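Local coordinates for putative baseplate protein (Unidentified phage, PDB 2FSD) that serves as a phage receptor-binding protein, whose head domain probably recognises saccharide receptors on the surface of Lactococcus lactis cells, at residues I34-L39 and Y61-S66; A53-G58 and P85-N90. All blocks are in the same frame, centred on the assembly; numbering follows the deposited sequence.

Contact 1: I34-L39 and Y61-S66; sequences IPWTDL and YVRGNS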
# COMPACT_ATOMS: atom_id res chain seq x y z
N ILE A 34 8.78 17.82 -9.97
CA ILE A 34 8.72 18.45 -8.67
C ILE A 34 9.65 17.69 -7.72
O ILE A 34 9.51 16.47 -7.55
CB ILE A 34 7.28 18.40 -8.09
CG1 ILE A 34 6.26 18.99 -9.08
CG2 ILE A 34 7.20 19.12 -6.75
CD1 ILE A 34 6.26 20.50 -9.17
N PRO A 35 10.61 18.40 -7.08
CA PRO A 35 11.44 17.69 -6.09
C PRO A 35 10.64 17.28 -4.84
O PRO A 35 9.45 17.62 -4.71
CB PRO A 35 12.52 18.72 -5.74
CG PRO A 35 11.89 20.03 -6.03
CD PRO A 35 10.97 19.82 -7.19
N TRP A 36 11.30 16.54 -3.95
CA TRP A 36 10.72 16.18 -2.68
C TRP A 36 10.21 17.45 -1.99
O TRP A 36 10.95 18.43 -1.84
CB TRP A 36 11.75 15.49 -1.79
CG TRP A 36 12.00 14.01 -2.06
CD1 TRP A 36 13.21 13.41 -2.25
CD2 TRP A 36 11.02 12.96 -2.11
NE1 TRP A 36 13.05 12.06 -2.43
CE2 TRP A 36 11.72 11.75 -2.35
CE3 TRP A 36 9.62 12.91 -1.97
CZ2 TRP A 36 11.07 10.51 -2.46
CZ3 TRP A 36 8.98 11.69 -2.08
CH2 TRP A 36 9.70 10.50 -2.32
N THR A 37 8.92 17.42 -1.63
CA THR A 37 8.21 18.54 -1.03
C THR A 37 7.37 18.01 0.12
O THR A 37 6.71 16.99 -0.03
CB THR A 37 7.29 19.21 -2.05
OG1 THR A 37 8.03 19.53 -3.24
CG2 THR A 37 6.64 20.47 -1.49
N ASP A 38 7.41 18.69 1.26
CA ASP A 38 6.55 18.37 2.39
C ASP A 38 5.09 18.64 2.04
O ASP A 38 4.76 19.69 1.48
CB ASP A 38 6.92 19.20 3.63
CG ASP A 38 8.32 18.92 4.14
OD1 ASP A 38 8.75 17.73 4.15
OD2 ASP A 38 8.99 19.90 4.54
N LEU A 39 4.21 17.71 2.39
CA LEU A 39 2.78 17.98 2.29
C LEU A 39 2.41 18.88 3.45
O LEU A 39 3.15 18.96 4.45
CB LEU A 39 1.96 16.70 2.36
CG LEU A 39 1.84 15.87 1.08
CD1 LEU A 39 3.20 15.34 0.66
CD2 LEU A 39 0.84 14.73 1.30
N TYR A 61 5.42 10.11 -6.48
CA TYR A 61 5.83 9.26 -5.37
C TYR A 61 5.47 9.97 -4.07
O TYR A 61 5.74 11.15 -3.91
CB TYR A 61 7.34 9.02 -5.39
CG TYR A 61 7.85 8.41 -6.67
CD1 TYR A 61 8.13 7.06 -6.74
CD2 TYR A 61 8.02 9.18 -7.81
CE1 TYR A 61 8.57 6.48 -7.92
CE2 TYR A 61 8.45 8.61 -9.00
CZ TYR A 61 8.73 7.25 -9.04
OH TYR A 61 9.17 6.68 -10.20
N VAL A 62 4.86 9.24 -3.15
CA VAL A 62 4.52 9.79 -1.85
C VAL A 62 5.02 8.82 -0.78
O VAL A 62 4.87 7.61 -0.90
CB VAL A 62 3.00 10.02 -1.69
CG1 VAL A 62 2.72 10.98 -0.54
CG2 VAL A 62 2.38 10.54 -2.97
N ARG A 63 5.63 9.37 0.26
CA ARG A 63 6.07 8.57 1.40
C ARG A 63 5.77 9.25 2.73
O ARG A 63 5.80 10.46 2.84
CB ARG A 63 7.55 8.24 1.31
CG ARG A 63 8.45 9.44 1.13
CD ARG A 63 9.89 9.02 1.30
NE ARG A 63 10.81 10.10 1.00
CZ ARG A 63 12.10 9.93 0.71
NH1 ARG A 63 12.63 8.72 0.65
NH2 ARG A 63 12.86 10.98 0.44
N GLY A 64 5.49 8.42 3.73
CA GLY A 64 5.29 8.85 5.09
C GLY A 64 6.19 8.03 5.98
O GLY A 64 6.34 6.82 5.79
N ASN A 65 6.80 8.70 6.95
CA ASN A 65 7.63 8.04 7.93
C ASN A 65 7.32 8.54 9.35
O ASN A 65 7.56 9.71 9.68
CB ASN A 65 9.11 8.21 7.56
CG ASN A 65 10.01 7.32 8.36
OD1 ASN A 65 10.21 7.54 9.55
ND2 ASN A 65 10.55 6.29 7.73
N SER A 66 6.76 7.64 10.16
CA SER A 66 6.42 7.89 11.55
C SER A 66 5.62 9.17 11.70
O SER A 66 5.98 10.06 12.45
CB SER A 66 7.67 7.91 12.43
OG SER A 66 8.29 6.64 12.49
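Trp36 and Arg63 meet face to face: the guanidinium lies flat on the indole, its plane turned only 14° from that of the ring. CZ of Arg63 sits 3.8 Å from the centroid of the six-membered ring of Trp36, a cation-pi stack. The groups overlap off centre, with CZ2 of Trp36 3.3 Å above the middle of the guanidinium plane and NH2 of Arg63 reaching across toward the five-membered ring. There it comes within 3.1 Å of Trp36 NE1, but both nitrogens are donors and no bond joins them. An extended Arg63 chain from CG to NE carries the charge up to the indole, after a first torsion (chi1 54°) that sets CG between the backbone N and the carbonyl carbon. At the far end of the six-membered ring, CH2 of Trp36 rests 4.1 Å from CB of Tyr61, whose ring leads off elsewhere. Strand 50-56 runs between the two strands, so this contact bridges over it. Its Arg54 makes a second cation-pi contact, on the opposite face of the indole. An electron-rich ring suits a place between two arginines, offering a face to each; the N-H groups of Arg63 run alongside it and are not spent there.

Contact 2: A53-G58 and P85-N90; sequences ARIING and PAFGTN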
# COMPACT_ATOMS: atom_id res chain seq x y z
N ALA A 53 6.17 14.37 -1.05
CA ALA A 53 5.90 13.85 -2.37
C ALA A 53 6.81 14.50 -3.44
O ALA A 53 7.34 15.61 -3.23
CB ALA A 53 4.44 14.02 -2.72
N ARG A 54 7.00 13.79 -4.55
CA ARG A 54 7.82 14.27 -5.69
C ARG A 54 7.22 13.75 -7.00
O ARG A 54 6.50 12.75 -7.02
CB ARG A 54 9.27 13.79 -5.54
CG ARG A 54 9.50 12.42 -6.13
CD ARG A 54 10.80 11.77 -5.70
NE ARG A 54 11.98 12.52 -6.10
CZ ARG A 54 13.23 12.06 -6.07
NH1 ARG A 54 13.50 10.83 -5.68
NH2 ARG A 54 14.21 12.86 -6.44
N ILE A 55 7.52 14.44 -8.10
CA ILE A 55 7.12 13.98 -9.44
C ILE A 55 8.36 13.87 -10.31
O ILE A 55 9.09 14.85 -10.50
CB ILE A 55 6.09 14.93 -10.09
CG1 ILE A 55 4.80 14.95 -9.28
CG2 ILE A 55 5.79 14.49 -11.55
CD1 ILE A 55 3.86 16.08 -9.64
N ILE A 56 8.61 12.66 -10.81
CA ILE A 56 9.69 12.42 -11.76
C ILE A 56 9.12 11.72 -12.99
O ILE A 56 8.59 10.60 -12.90
CB ILE A 56 10.80 11.53 -11.19
CG1 ILE A 56 11.14 11.89 -9.75
CG2 ILE A 56 12.06 11.60 -12.10
CD1 ILE A 56 11.86 10.80 -9.06
N ASN A 57 9.20 12.37 -14.14
CA ASN A 57 8.74 11.79 -15.39
C ASN A 57 7.28 11.29 -15.39
O ASN A 57 7.01 10.15 -15.72
CB ASN A 57 9.69 10.67 -15.83
CG ASN A 57 9.76 10.51 -17.35
OD1 ASN A 57 9.08 11.22 -18.09
ND2 ASN A 57 10.59 9.57 -17.81
N GLY A 58 6.35 12.16 -15.01
CA GLY A 58 4.91 11.85 -15.07
C GLY A 58 4.37 10.92 -14.00
O GLY A 58 3.21 10.50 -14.05
N PRO A 85 -0.27 23.10 -4.31
CA PRO A 85 -0.72 23.38 -5.69
C PRO A 85 0.30 23.16 -6.80
O PRO A 85 -0.07 23.16 -7.97
CB PRO A 85 -1.09 24.87 -5.65
CG PRO A 85 -1.36 25.17 -4.27
CD PRO A 85 -0.56 24.23 -3.41
N ALA A 86 1.58 23.02 -6.46
CA ALA A 86 2.58 22.69 -7.46
C ALA A 86 2.29 21.33 -8.11
O ALA A 86 2.55 21.16 -9.31
CB ALA A 86 3.99 22.70 -6.83
N PHE A 87 1.75 20.38 -7.33
CA PHE A 87 1.51 19.01 -7.82
C PHE A 87 0.30 18.91 -8.76
O PHE A 87 0.16 17.91 -9.47
CB PHE A 87 1.36 18.01 -6.66
CG PHE A 87 2.63 17.78 -5.90
CD1 PHE A 87 3.39 16.64 -6.13
CD2 PHE A 87 3.10 18.73 -4.99
CE1 PHE A 87 4.59 16.44 -5.44
CE2 PHE A 87 4.29 18.54 -4.30
CZ PHE A 87 5.04 17.39 -4.53
N GLY A 88 -0.56 19.92 -8.77
CA GLY A 88 -1.63 20.02 -9.75
C GLY A 88 -2.88 19.23 -9.41
O GLY A 88 -3.13 18.91 -8.25
N THR A 89 -3.65 18.91 -10.45
CA THR A 89 -5.02 18.40 -10.34
C THR A 89 -5.12 16.91 -10.71
O THR A 89 -5.91 16.16 -10.14
CB THR A 89 -5.96 19.25 -11.26
OG1 THR A 89 -6.53 20.32 -10.50
CG2 THR A 89 -7.08 18.42 -11.90
N ASN A 90 -4.27 16.52 -11.65
CA ASN A 90 -4.34 15.22 -12.31
C ASN A 90 -3.75 14.04 -11.50
O ASN A 90 -3.08 13.15 -12.05
CB ASN A 90 -3.60 15.35 -13.64
CG ASN A 90 -2.18 15.84 -13.46
OD1 ASN A 90 -1.77 16.21 -12.35
ND2 ASN A 90 -1.42 15.87 -14.55
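Phe87, from the loop between strands 77-82 and 94-102, sets its ring against Ala53 and Ile55, whose side chains leave the same side of strand 50-56. The apolar contacts come first. Ala53 CB lies 3.6 Å from CE1 of Phe87, and the small methyl lets the ring come close to the strand backbone. Ile55 reaches the ring through its longer branch: CD1 is 3.6 Å from CD1 of Phe87 and CG1 follows at 3.8 Å from the same ring atom. That branch is turned beside the backbone N (chi1 -63°), and it slides past the phenyl group in the opposite direction.

A second kind of contact is polar against aromatic. The carbonyl oxygen of Ala53 lies in the plane of the Phe87 ring, at its edge, 3.2 Å from CZ, where the rim hydrogens carry a slight positive charge. That oxygen already faces Thr37 N of strand 34-41 in the backbone ladder, so the ring edge is an added, weak partner.

Within 85-90 the turn through Phe87 is tied by a weak backbone bond, Gly88 N to Pro85 O (3.4 Å).

Ile34, Thr37 and Ile60 also touch Phe87, so the ring docks the loop across three neighbouring strands near one end of the barrel. A phenyl ring fits this buried place because its hydrocarbon bulk meets the isoleucine and alanine side chains, while its polarised rim can lie favourably against a backbone carbonyl.

In the fold
Both contacts involve three neighbouring strands of the antiparallel barrel, 34-41, 50-56 and 59-68, with their centres 11 Å apart. Contact 1 joins the outer two of these strands at the surface, whereas contact 2 ties the middle one to a loop in a buried setting. The backbone connects them: Thr37 O to Ala53 N and Ile34 O to Ile55 N are probable hydrogen bonds, both of 2.9 Å. Successive residues of strand 50-56 also serve different sides, Ala53 and Ile55 facing the apolar loop contact and Arg54 the indole of contact 1. Chemistry follows location: charge against an aromatic face outside, hydrocarbon packing with a ring edge at a carbonyl inside.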